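PDB 1SA3: type II restriction enzyme MspI from Moraxella sp., which recognises the double-stranded DNA sequence 5'-CCGG-3' and cuts each strand after the first cytosine, leaving 5'-phosphate ends. Local coordinates for residues E[129-140]-E[181-191]; E[58-69]-E[214-222]. All blocks are in the same frame, centred on the assembly; numbering follows the deposited sequence.

Contact 1. Residues E[129-140]-E[181-191]. With nucleotides of chain A.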
# COMPACT_ATOMS: atom_id res chain seq x y z
N ALA E 129 0.44 6.98 -4.30
CA ALA E 129 -0.44 8.14 -4.19
C ALA E 129 0.10 9.36 -4.92
O ALA E 129 1.26 9.40 -5.32
CB ALA E 129 -0.67 8.49 -2.72
N GLU E 130 -0.77 10.35 -5.09
CA GLU E 130 -0.39 11.60 -5.72
C GLU E 130 -0.94 12.73 -4.85
O GLU E 130 -2.06 12.63 -4.32
CB GLU E 130 -0.94 11.69 -7.15
CG GLU E 130 -2.44 11.57 -7.28
CD GLU E 130 -2.89 11.78 -8.72
OE1 GLU E 130 -2.48 10.99 -9.60
OE2 GLU E 130 -3.65 12.73 -8.96
N TYR E 131 -0.15 13.79 -4.68
CA TYR E 131 -0.59 14.90 -3.84
C TYR E 131 0.01 16.22 -4.28
O TYR E 131 1.04 16.25 -4.95
CB TYR E 131 -0.14 14.71 -2.38
CG TYR E 131 -0.46 13.39 -1.71
CD1 TYR E 131 0.54 12.44 -1.51
CD2 TYR E 131 -1.73 13.13 -1.20
CE1 TYR E 131 0.29 11.27 -0.81
CE2 TYR E 131 -1.99 11.94 -0.50
CZ TYR E 131 -0.98 11.03 -0.31
OH TYR E 131 -1.21 9.87 0.38
N ASP E 132 -0.62 17.31 -3.86
CA ASP E 132 -0.08 18.63 -4.14
C ASP E 132 0.88 18.88 -2.98
O ASP E 132 0.66 18.39 -1.87
CB ASP E 132 -1.17 19.69 -4.13
CG ASP E 132 -0.61 21.08 -4.28
OD1 ASP E 132 -0.12 21.40 -5.38
OD2 ASP E 132 -0.63 21.84 -3.28
N VAL E 133 1.92 19.66 -3.23
CA VAL E 133 2.90 19.97 -2.20
C VAL E 133 2.30 20.49 -0.89
O VAL E 133 2.71 20.07 0.19
CB VAL E 133 3.93 21.00 -2.73
CG1 VAL E 133 3.22 22.30 -3.10
CG2 VAL E 133 5.01 21.25 -1.69
N GLU E 134 1.32 21.38 -0.97
CA GLU E 134 0.73 21.95 0.24
C GLU E 134 0.03 20.88 1.09
O GLU E 134 0.04 20.95 2.33
CB GLU E 134 -0.27 23.05 -0.12
CG GLU E 134 0.35 24.28 -0.81
CD GLU E 134 1.26 25.08 0.11
OE1 GLU E 134 1.21 24.88 1.34
OE2 GLU E 134 2.03 25.93 -0.40
N THR E 135 -0.58 19.91 0.43
CA THR E 135 -1.28 18.84 1.12
C THR E 135 -0.27 17.99 1.90
O THR E 135 -0.51 17.62 3.05
CB THR E 135 -2.03 17.97 0.11
OG1 THR E 135 -2.90 18.80 -0.66
CG2 THR E 135 -2.86 16.90 0.82
N ILE E 136 0.85 17.68 1.26
CA ILE E 136 1.90 16.89 1.90
C ILE E 136 2.47 17.63 3.12
O ILE E 136 2.56 17.07 4.22
CB ILE E 136 3.07 16.64 0.92
CG1 ILE E 136 2.56 15.92 -0.32
CG2 ILE E 136 4.16 15.86 1.62
CD1 ILE E 136 3.57 15.85 -1.46
N CYS E 137 2.87 18.88 2.91
CA CYS E 137 3.44 19.67 3.98
C CYS E 137 2.48 19.78 5.16
O CYS E 137 2.89 19.69 6.31
CB CYS E 137 3.84 21.06 3.45
SG CYS E 137 5.29 20.99 2.35
N THR E 138 1.20 19.95 4.86
CA THR E 138 0.19 20.05 5.91
C THR E 138 0.08 18.74 6.69
O THR E 138 0.03 18.74 7.92
CB THR E 138 -1.17 20.44 5.31
OG1 THR E 138 -1.09 21.78 4.81
CG2 THR E 138 -2.27 20.37 6.34
N GLY E 139 0.06 17.62 5.97
CA GLY E 139 -0.02 16.33 6.64
C GLY E 139 1.23 15.95 7.41
O GLY E 139 1.14 15.37 8.49
N VAL E 140 2.41 16.28 6.88
CA VAL E 140 3.68 15.93 7.50
C VAL E 140 4.15 16.91 8.59
O VAL E 140 4.93 16.54 9.47
CB VAL E 140 4.78 15.78 6.42
CG1 VAL E 140 6.11 15.35 7.06
CG2 VAL E 140 4.35 14.74 5.38
N ARG E 181 7.61 10.52 9.25
CA ARG E 181 6.29 11.12 9.12
C ARG E 181 5.92 11.21 7.64
O ARG E 181 4.78 10.93 7.26
CB ARG E 181 6.26 12.51 9.75
CG ARG E 181 6.01 12.50 11.25
CD ARG E 181 6.25 13.87 11.85
NE ARG E 181 7.66 14.25 11.79
CZ ARG E 181 8.15 15.40 12.24
NH1 ARG E 181 7.33 16.29 12.79
NH2 ARG E 181 9.45 15.65 12.16
N PHE E 182 6.88 11.59 6.81
CA PHE E 182 6.65 11.71 5.37
C PHE E 182 6.19 10.37 4.78
O PHE E 182 5.19 10.30 4.06
CB PHE E 182 7.94 12.15 4.67
CG PHE E 182 7.74 12.61 3.24
CD1 PHE E 182 7.56 13.95 2.95
CD2 PHE E 182 7.78 11.70 2.19
CE1 PHE E 182 7.43 14.40 1.62
CE2 PHE E 182 7.65 12.13 0.86
CZ PHE E 182 7.47 13.49 0.58
N ILE E 183 6.92 9.30 5.08
CA ILE E 183 6.57 7.99 4.56
C ILE E 183 5.22 7.50 5.08
O ILE E 183 4.36 7.08 4.31
CB ILE E 183 7.63 6.94 4.91
CG1 ILE E 183 8.98 7.35 4.34
CG2 ILE E 183 7.22 5.59 4.34
CD1 ILE E 183 10.16 6.63 4.95
N ARG E 184 5.05 7.55 6.40
CA ARG E 184 3.81 7.09 7.01
C ARG E 184 2.61 7.87 6.48
O ARG E 184 1.56 7.28 6.18
CB ARG E 184 3.90 7.21 8.54
CG ARG E 184 2.76 6.56 9.30
CD ARG E 184 2.99 6.67 10.81
NE ARG E 184 4.18 5.94 11.25
CZ ARG E 184 4.22 4.63 11.45
NH1 ARG E 184 3.14 3.88 11.26
NH2 ARG E 184 5.35 4.05 11.85
N TRP E 185 2.75 9.18 6.34
CA TRP E 185 1.63 9.98 5.85
C TRP E 185 1.32 9.68 4.38
O TRP E 185 0.15 9.62 4.00
CB TRP E 185 1.91 11.47 6.02
CG TRP E 185 0.76 12.31 5.59
CD1 TRP E 185 -0.32 12.67 6.34
CD2 TRP E 185 0.52 12.81 4.27
NE1 TRP E 185 -1.22 13.37 5.57
CE2 TRP E 185 -0.73 13.47 4.29
CE3 TRP E 185 1.24 12.76 3.07
CZ2 TRP E 185 -1.28 14.08 3.16
CZ3 TRP E 185 0.70 13.37 1.94
CH2 TRP E 185 -0.55 14.02 2.00
N CYS E 186 2.35 9.50 3.57
CA CYS E 186 2.14 9.21 2.16
C CYS E 186 1.34 7.93 1.92
O CYS E 186 0.48 7.89 1.04
CB CYS E 186 3.48 9.09 1.42
SG CYS E 186 4.20 10.66 0.93
N VAL E 187 1.62 6.88 2.70
CA VAL E 187 0.92 5.61 2.53
C VAL E 187 -0.31 5.41 3.42
O VAL E 187 -1.09 4.49 3.18
CB VAL E 187 1.87 4.40 2.72
CG1 VAL E 187 2.99 4.46 1.70
CG2 VAL E 187 2.45 4.37 4.14
N THR E 188 -0.50 6.25 4.44
CA THR E 188 -1.67 6.08 5.31
C THR E 188 -2.55 7.30 5.50
O THR E 188 -3.68 7.19 5.98
CB THR E 188 -1.28 5.64 6.73
OG1 THR E 188 -0.62 6.73 7.40
CG2 THR E 188 -0.37 4.42 6.70
N LEU E 189 -2.03 8.47 5.13
CA LEU E 189 -2.72 9.75 5.28
C LEU E 189 -2.73 10.23 6.72
O LEU E 189 -3.54 11.07 7.11
CB LEU E 189 -4.15 9.70 4.74
CG LEU E 189 -4.29 9.85 3.23
CD1 LEU E 189 -5.75 10.10 2.91
CD2 LEU E 189 -3.45 11.01 2.71
N ARG E 190 -1.83 9.69 7.52
CA ARG E 190 -1.71 10.12 8.91
C ARG E 190 -0.22 10.06 9.22
O ARG E 190 0.44 9.04 9.00
CB ARG E 190 -2.50 9.20 9.84
CG ARG E 190 -2.52 9.70 11.27
CD ARG E 190 -3.36 8.81 12.16
NE ARG E 190 -3.09 9.06 13.58
CZ ARG E 190 -3.70 8.43 14.58
NH1 ARG E 190 -4.63 7.51 14.33
NH2 ARG E 190 -3.38 8.72 15.83
N ALA E 191 0.33 11.17 9.71
CA ALA E 191 1.76 11.25 10.01
C ALA E 191 2.19 10.40 11.19
O ALA E 191 3.28 9.84 11.20
CB ALA E 191 2.18 12.70 10.23
P DC A 4 -6.93 9.97 -5.31
OP1 DC A 4 -7.54 9.74 -3.99
OP2 DC A 4 -5.56 10.55 -5.39
O5' DC A 4 -6.93 8.59 -6.07
C5' DC A 4 -8.13 7.84 -6.16
C4' DC A 4 -7.88 6.55 -6.89
O4' DC A 4 -7.70 6.84 -8.30
C3' DC A 4 -6.61 5.81 -6.43
O3' DC A 4 -6.93 4.44 -6.17
C2' DC A 4 -5.64 6.00 -7.59
C1' DC A 4 -6.56 6.18 -8.80
N1 DC A 4 -5.99 7.00 -9.88
C2 DC A 4 -6.15 6.60 -11.21
O2 DC A 4 -6.80 5.57 -11.46
N3 DC A 4 -5.60 7.34 -12.20
C4 DC A 4 -4.90 8.44 -11.90
N4 DC A 4 -4.35 9.12 -12.91
C5 DC A 4 -4.74 8.89 -10.55
C6 DC A 4 -5.29 8.15 -9.59
P DC A 3 -7.53 16.16 -7.98
OP1 DC A 3 -7.86 16.66 -6.63
OP2 DC A 3 -6.22 16.51 -8.60
O5' DC A 3 -7.66 14.57 -7.93
C5' DC A 3 -8.90 13.99 -7.55
C4' DC A 3 -8.83 12.49 -7.64
O4' DC A 3 -8.91 12.06 -9.01
C3' DC A 3 -7.58 11.84 -7.04
O3' DC A 3 -8.00 10.82 -6.15
C2' DC A 3 -6.83 11.29 -8.26
C1' DC A 3 -7.95 11.05 -9.27
N1 DC A 3 -7.58 11.16 -10.70
C2 DC A 3 -7.96 10.13 -11.59
O2 DC A 3 -8.55 9.14 -11.16
N3 DC A 3 -7.66 10.26 -12.91
C4 DC A 3 -7.01 11.34 -13.34
N4 DC A 3 -6.75 11.43 -14.64
C5 DC A 3 -6.61 12.39 -12.45
C6 DC A 3 -6.90 12.25 -11.15
O HOH W 1 -1.10 13.75 9.65

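Contact 2. Residues E[58-69]-E[214-222]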
# COMPACT_ATOMS: atom_id res chain seq x y z
N GLN E 58 -0.42 -22.22 -1.31
CA GLN E 58 -0.37 -20.81 -1.70
C GLN E 58 -1.20 -19.95 -0.76
O GLN E 58 -0.71 -18.95 -0.24
CB GLN E 58 -0.84 -20.64 -3.15
CG GLN E 58 -0.78 -19.20 -3.67
CD GLN E 58 -0.78 -19.13 -5.19
OE1 GLN E 58 0.16 -19.60 -5.84
NE2 GLN E 58 -1.83 -18.56 -5.76
N GLU E 59 -2.45 -20.33 -0.52
CA GLU E 59 -3.28 -19.53 0.38
C GLU E 59 -2.73 -19.58 1.80
O GLU E 59 -2.94 -18.66 2.59
CB GLU E 59 -4.73 -20.01 0.34
CG GLU E 59 -5.48 -19.59 -0.92
CD GLU E 59 -5.15 -20.45 -2.14
OE1 GLU E 59 -5.23 -19.94 -3.28
OE2 GLU E 59 -4.83 -21.65 -1.96
N LYS E 60 -2.03 -20.66 2.14
CA LYS E 60 -1.45 -20.77 3.48
C LYS E 60 -0.32 -19.74 3.59
O LYS E 60 -0.17 -19.09 4.63
CB LYS E 60 -0.88 -22.16 3.75
CG LYS E 60 -0.35 -22.30 5.18
CD LYS E 60 0.39 -23.61 5.44
CE LYS E 60 0.87 -23.66 6.89
NZ LYS E 60 1.78 -24.81 7.17
N ASP E 61 0.47 -19.60 2.53
CA ASP E 61 1.56 -18.63 2.53
C ASP E 61 1.00 -17.22 2.68
O ASP E 61 1.52 -16.42 3.45
CB ASP E 61 2.38 -18.71 1.23
CG ASP E 61 3.51 -17.69 1.18
OD1 ASP E 61 4.35 -17.67 2.11
OD2 ASP E 61 3.56 -16.89 0.22
N ILE E 62 -0.07 -16.93 1.95
CA ILE E 62 -0.71 -15.62 2.00
C ILE E 62 -1.31 -15.34 3.38
O ILE E 62 -1.02 -14.30 3.99
CB ILE E 62 -1.82 -15.53 0.92
CG1 ILE E 62 -1.18 -15.64 -0.47
CG2 ILE E 62 -2.61 -14.22 1.08
CD1 ILE E 62 -2.19 -15.86 -1.62
N SER E 63 -2.12 -16.27 3.88
CA SER E 63 -2.73 -16.09 5.19
C SER E 63 -1.68 -16.01 6.32
O SER E 63 -1.82 -15.19 7.24
CB SER E 63 -3.76 -17.20 5.45
OG SER E 63 -3.18 -18.49 5.40
N SER E 64 -0.65 -16.85 6.26
CA SER E 64 0.40 -16.82 7.29
C SER E 64 1.16 -15.48 7.27
O SER E 64 1.50 -14.94 8.31
CB SER E 64 1.40 -17.96 7.09
OG SER E 64 0.84 -19.21 7.47
N LYS E 65 1.44 -14.96 6.08
CA LYS E 65 2.14 -13.68 5.99
C LYS E 65 1.27 -12.58 6.58
O LYS E 65 1.78 -11.65 7.21
CB LYS E 65 2.47 -13.35 4.52
CG LYS E 65 3.68 -14.09 3.96
CD LYS E 65 3.83 -13.85 2.47
CE LYS E 65 5.07 -14.56 1.94
NZ LYS E 65 5.20 -14.48 0.46
N LEU E 66 -0.04 -12.66 6.39
CA LEU E 66 -0.92 -11.63 6.94
C LEU E 66 -0.95 -11.70 8.47
O LEU E 66 -0.82 -10.68 9.15
CB LEU E 66 -2.33 -11.77 6.36
CG LEU E 66 -3.23 -10.53 6.54
CD1 LEU E 66 -4.19 -10.40 5.35
CD2 LEU E 66 -4.00 -10.62 7.85
N LEU E 67 -1.10 -12.91 9.01
CA LEU E 67 -1.13 -13.06 10.47
C LEU E 67 0.22 -12.68 11.08
O LEU E 67 0.30 -12.13 12.18
CB LEU E 67 -1.50 -14.50 10.86
CG LEU E 67 -2.90 -14.99 10.47
CD1 LEU E 67 -3.06 -16.44 10.91
CD2 LEU E 67 -3.97 -14.11 11.11
N LYS E 68 1.30 -12.98 10.36
CA LYS E 68 2.63 -12.68 10.85
C LYS E 68 2.86 -11.17 10.95
O LYS E 68 3.44 -10.68 11.93
CB LYS E 68 3.68 -13.32 9.94
CG LYS E 68 5.12 -13.06 10.33
CD LYS E 68 6.05 -13.72 9.32
CE LYS E 68 7.50 -13.31 9.51
NZ LYS E 68 8.37 -14.00 8.51
N ALA E 69 2.39 -10.43 9.96
CA ALA E 69 2.55 -8.98 9.97
C ALA E 69 1.78 -8.37 11.14
O ALA E 69 2.07 -7.25 11.56
CB ALA E 69 2.05 -8.38 8.66
N TYR E 214 -0.21 -14.84 -10.87
CA TYR E 214 0.32 -14.69 -9.52
C TYR E 214 1.78 -15.14 -9.44
O TYR E 214 2.14 -16.18 -9.99
CB TYR E 214 -0.50 -15.53 -8.54
CG TYR E 214 0.01 -15.51 -7.11
CD1 TYR E 214 -0.41 -14.52 -6.22
CD2 TYR E 214 0.90 -16.48 -6.65
CE1 TYR E 214 0.04 -14.49 -4.91
CE2 TYR E 214 1.35 -16.47 -5.32
CZ TYR E 214 0.91 -15.47 -4.46
OH TYR E 214 1.33 -15.44 -3.14
N VAL E 215 2.61 -14.36 -8.77
CA VAL E 215 4.00 -14.73 -8.59
C VAL E 215 4.28 -14.90 -7.10
O VAL E 215 4.77 -15.93 -6.68
CB VAL E 215 4.95 -13.68 -9.17
CG1 VAL E 215 6.40 -14.10 -8.93
CG2 VAL E 215 4.68 -13.53 -10.67
N ASP E 216 3.93 -13.89 -6.31
CA ASP E 216 4.14 -13.94 -4.87
C ASP E 216 3.37 -12.78 -4.23
O ASP E 216 2.70 -12.01 -4.93
CB ASP E 216 5.64 -13.77 -4.56
CG ASP E 216 6.04 -14.32 -3.20
OD1 ASP E 216 5.15 -14.74 -2.44
OD2 ASP E 216 7.25 -14.34 -2.90
N VAL E 217 3.46 -12.66 -2.92
CA VAL E 217 2.80 -11.56 -2.23
C VAL E 217 3.70 -11.11 -1.09
O VAL E 217 4.46 -11.90 -0.53
CB VAL E 217 1.43 -11.98 -1.65
CG1 VAL E 217 1.63 -12.95 -0.49
CG2 VAL E 217 0.67 -10.72 -1.17
N THR E 218 3.62 -9.83 -0.76
CA THR E 218 4.40 -9.28 0.34
C THR E 218 3.38 -8.52 1.18
O THR E 218 2.57 -7.77 0.63
CB THR E 218 5.50 -8.34 -0.19
OG1 THR E 218 6.43 -9.10 -0.98
CG2 THR E 218 6.24 -7.72 0.96
N ILE E 219 3.41 -8.74 2.49
CA ILE E 219 2.47 -8.08 3.40
C ILE E 219 3.26 -7.46 4.55
O ILE E 219 3.90 -8.17 5.33
CB ILE E 219 1.43 -9.09 3.96
CG1 ILE E 219 0.67 -9.73 2.78
CG2 ILE E 219 0.44 -8.39 4.89
CD1 ILE E 219 -0.43 -10.69 3.18
N LYS E 220 3.20 -6.14 4.65
CA LYS E 220 3.93 -5.42 5.68
C LYS E 220 3.05 -4.54 6.56
O LYS E 220 2.15 -3.89 6.06
CB LYS E 220 4.97 -4.51 5.02
CG LYS E 220 6.06 -5.22 4.24
CD LYS E 220 7.19 -5.69 5.14
CE LYS E 220 8.38 -6.18 4.30
NZ LYS E 220 9.57 -6.53 5.13
N ASN E 221 3.30 -4.54 7.88
CA ASN E 221 2.55 -3.62 8.74
C ASN E 221 3.24 -2.27 8.48
O ASN E 221 4.35 -2.22 7.90
CB ASN E 221 2.63 -4.02 10.23
CG ASN E 221 4.06 -4.15 10.75
OD1 ASN E 221 4.87 -3.22 10.64
ND2 ASN E 221 4.37 -5.30 11.32
N ILE E 222 2.62 -1.16 8.88
CA ILE E 222 3.19 0.15 8.60
C ILE E 222 4.57 0.37 9.21
O ILE E 222 5.46 0.90 8.54
CB ILE E 222 2.23 1.28 9.04
CG1 ILE E 222 0.85 1.07 8.40
CG2 ILE E 222 2.78 2.63 8.59
CD1 ILE E 222 0.88 0.92 6.88
O HOH W 2 3.05 -17.33 -2.28
O HOH W 3 4.35 -10.96 6.69
O HOH W 4 7.68 -14.79 -0.42

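Contact 1. Residues E[129-140]-E[181-191]
Helix 133-140, which touches helix 181-188 through G139, V140 and W185, crosses it at 117° with the axes 9.6 Å apart at their closest. The indole of W185 is a knob in the hole formed by T135, I136, G139 and V140. Its CG is anti to the backbone N (chi1 -177°), which carries the ring out to the other helix. G139 CA lies over one face of the five-membered ring, 3.7 Å from its centroid, in a CH-pi contact. G139 CA comes within 3.4 Å of W185 NE1.

W185 CZ3 sits over the centre of the Y131 ring, 3.5 Å from Y131 CE1. The two ring planes are inclined at 45°. Y131 OH donates to C186 O at 2.7 Å, somewhat out of the carbonyl plane. L189 CD2 touches both this hydroxyl and Y131 CE2.

Strand 127-131 is an edge of a three-stranded antiparallel sheet, paired with strand 258-261. The contact joins this strand, and the helix that follows it, to helix 179-188. E130 reaches the DNA: its OE1 is 3.2 Å from C5 of DC4 of chain A. K257 forms a salt bridge with E130 OE2.

At the C-terminal end of helix 133-140, V140 CG2 packs on F182 CA at 3.8 Å; one turn earlier, I136 CG2 meets F182 CE1 at 3.6 Å. A water bridges G139 O and A191 N.

Contact 2. Residues E[58-69]-E[214-222]
Helix 57-69 packs on strand 213-221, an outermost strand of the five-stranded mixed sheet in this PDDEXK-clan nuclease. The two segments run nearly parallel, at 14°, with their axes 7.6 Å apart. I219 CD1 lies against I62 O and the L66 backbone N, and reaches L66 CB at 3.9 Å. V217 CG1 meets I62 CG1 and K65 CD.

K65 CG is anti to its own carbonyl carbon, and the chain, extended from there, takes NZ along V217 to V217 O, where it donates at 2.9 Å in the carbonyl plane. NZ also forms salt bridges with D216 OD1 across the contact and with D61 OD2 on its own helix, the D61 oxygen accepting on its syn lone pair. The lysine probably offsets the repulsion between D61 OD2 and D216 OD1, 3.8 Å apart. One water links D61 OD2 to Y214 OH. Another accepts from K65 NZ and donates to D216 OD2.

At the start of the helix segment, Q58 NE2 lies over one face of the Y214 ring, toward its rim, with amide and ring planes 31° apart. Y37 and M1 hold the polar atoms of Q58.

At the other end, N221 is the N-cap of helix 222-234, and its OD1 accepts from D224 N. Its ND2 donates to A69 O at 3.0 Å, almost straight at 170° and on a lone pair of that carbonyl oxygen.

Overall arrangement
Contacts 1 and 2 lie on opposite sides of the chain's centre, 26 Å apart between their centres. Contact 1 is the more buried, with seven of its twelve touching residues buried against four of twelve in contact 2. Along the sequence, contact 1 is nested inside the loop closed by contact 2. They hold different elements. Contact 1 joins two helices and an edge strand of the small sheet, beside the DNA. Contact 2 lays a helix on an edge strand of the large sheet, its nearest atom about 10 Å from the nucleic acid. Contact 1 is mostly aromatic and apolar, whereas contact 2 flanks its aliphatic rows with charges and waters. The two touch where T188 CG2 packs on I222 CD1.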